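Local coordinates for protein ectonucleotide pyrophosphatase/phosphodiesterase family member 5 (Mus musculus, PDB 5VEO) that is a zinc-dependent ectoenzyme of the nucleotide pyrophosphatase/phosphodiesterase family that binds adenosine monophosphate and probably hydrolyses a restricted range of nucleotides, at residues 109-112 and 113-117. The protein carries 1 engineered substitution. Numbering follows the deposited sequence.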
loop_
_atom_site.group_PDB
_atom_site.type_symbol
_atom_site.label_atom_id
_atom_site.label_comp_id
_atom_site.label_asym_id
_atom_site.label_seq_id
_atom_site.Cartn_x
_atom_site.Cartn_y
_atom_site.Cartn_z
ATOM N N ILE A 109 -4.273 7.460 11.471
ATOM C CA ILE A 109 -3.548 8.452 12.250
ATOM C C ILE A 109 -4.122 9.865 12.093
ATOM O O ILE A 109 -3.978 10.691 12.996
ATOM C CB ILE A 109 -2.054 8.396 11.889
ATOM C CG1 ILE A 109 -1.266 9.195 12.926
ATOM C CG2 ILE A 109 -1.803 8.894 10.469
ATOM C CD1 ILE A 109 0.227 9.108 12.750
ATOM N N TRP A 110 -4.759 10.192 10.972
ATOM C CA TRP A 110 -5.283 11.557 10.872
ATOM C C TRP A 110 -6.367 11.830 11.917
ATOM O O TRP A 110 -6.484 12.965 12.409
ATOM C CB TRP A 110 -5.788 11.851 9.458
ATOM C CG TRP A 110 -6.746 10.913 8.825
ATOM C CD1 TRP A 110 -8.105 10.899 8.975
ATOM C CD2 TRP A 110 -6.442 9.897 7.860
ATOM N NE1 TRP A 110 -8.665 9.928 8.181
ATOM C CE2 TRP A 110 -7.665 9.284 7.498
ATOM C CE3 TRP A 110 -5.263 9.431 7.285
ATOM C CZ2 TRP A 110 -7.733 8.256 6.568
ATOM C CZ3 TRP A 110 -5.336 8.392 6.375
ATOM C CH2 TRP A 110 -6.548 7.819 6.026
ATOM N N ILE A 111 -7.136 10.810 12.297
ATOM C CA ILE A 111 -8.145 10.999 13.339
ATOM C C ILE A 111 -7.474 11.233 14.684
ATOM O O ILE A 111 -7.847 12.147 15.426
ATOM C CB ILE A 111 -9.105 9.799 13.382
ATOM C CG1 ILE A 111 -9.880 9.756 12.071
ATOM C CG2 ILE A 111 -10.054 9.870 14.590
ATOM C CD1 ILE A 111 -10.888 8.641 11.985
ATOM N N THR A 112 -6.459 10.427 15.010
ATOM C CA THR A 112 -5.719 10.609 16.255
ATOM C C THR A 112 -5.068 11.985 16.310
ATOM O O THR A 112 -5.134 12.678 17.335
ATOM C CB THR A 112 -4.677 9.497 16.388
ATOM O OG1 THR A 112 -5.350 8.232 16.399
ATOM C CG2 THR A 112 -3.849 9.637 17.652
ATOM N N ASN A 113 -4.474 12.411 15.197
ATOM C CA ASN A 113 -3.874 13.733 15.090
ATOM C C ASN A 113 -4.895 14.830 15.372
ATOM O O ASN A 113 -4.593 15.811 16.062
ATOM C CB ASN A 113 -3.305 13.889 13.686
ATOM C CG ASN A 113 -2.458 15.118 13.519
ATOM O OD1 ASN A 113 -1.554 15.394 14.314
ATOM N ND2 ASN A 113 -2.709 15.842 12.444
ATOM N N GLN A 114 -6.093 14.691 14.813
ATOM C CA GLN A 114 -7.123 15.715 14.974
ATOM C C GLN A 114 -7.736 15.689 16.366
ATOM O O GLN A 114 -8.089 16.752 16.907
ATOM C CB GLN A 114 -8.153 15.529 13.862
ATOM C CG GLN A 114 -7.539 15.986 12.528
ATOM C CD GLN A 114 -8.136 15.364 11.276
ATOM O OE1 GLN A 114 -7.459 15.289 10.231
ATOM N NE2 GLN A 114 -9.410 14.973 11.342
ATOM N N ARG A 115 -7.831 14.510 16.985
ATOM C CA ARG A 115 -8.273 14.448 18.375
ATOM C C ARG A 115 -7.286 15.129 19.313
ATOM O O ARG A 115 -7.687 15.578 20.397
ATOM C CB ARG A 115 -8.484 12.992 18.800
ATOM C CG ARG A 115 -9.698 12.356 18.143
ATOM C CD ARG A 115 -9.909 10.903 18.525
ATOM N NE ARG A 115 -11.110 10.383 17.870
ATOM C CZ ARG A 115 -11.378 9.095 17.679
ATOM N NH1 ARG A 115 -10.524 8.160 18.076
ATOM N NH2 ARG A 115 -12.503 8.742 17.075
ATOM N N ALA A 116 -6.021 15.237 18.917
ATOM C CA ALA A 116 -5.011 15.958 19.680
ATOM C C ALA A 116 -4.996 17.454 19.378
ATOM O O ALA A 116 -4.139 18.172 19.912
ATOM C CB ALA A 116 -3.626 15.356 19.407
ATOM N N GLY A 117 -5.898 17.933 18.529
ATOM C CA GLY A 117 -6.023 19.344 18.233
ATOM C C GLY A 117 -5.320 19.833 16.988
ATOM O O GLY A 117 -5.291 21.047 16.755
HETATM O O HOH W 1 -7.192 8.303 18.375
#
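The carbonyl oxygen W110 O takes the backbone hydrogen bond of Q114 N at 3.0 Å, with the donor tilted 32° from the carbonyl plane. A weak hydrogen bond to S120 OG adds to this grip. Both residues belong to the short helix 109-115, which closes with a Schellman motif. The helix leads into strand 120-123 of the central mixed sheet of this alkaline phosphatase-like domain. Successive turns are joined by further backbone bonds, among them N113 N to I109 O at 2.8 Å.

The Q114 side chain runs back over the preceding turn. Its CG sits beside its own backbone N (chi1 -73°), and this brings CD to 3.1 Å from W110 O. OE1 lies alongside W110 CB at 3.9 Å. Groups beyond the helix hold the amide: OE1 bonds to S120 OG and T138 N, and NE2 to F136 O, while N113 ND2 bonds to N167 OD1 and to the same S120 OG. With an alanine here in place of Q114, T138 N and F136 O would probably lose their amide partners, S120 OG its bond to OE1, and the tie to residues 136-138 would weaken.

On another side of the helix, I111 and R115 lie side by side. The methyl I111 CG2, anti to its backbone N, lies over the centre of one guanidinium face, 3.4 Å from R115 CZ. This is methyl packing on a flat cation.

At the helix end G117 has positive phi (97°), which suits glycine. G117 N bonds to Q114 O at 3.0 Å, and A116 N to T112 O. Nearby, one water bridges the last turn: it is hydrogen-bonded to T112 OG1 at 2.7 Å and accepts a weak hydrogen bond from R115 NH1 at 3.3 Å.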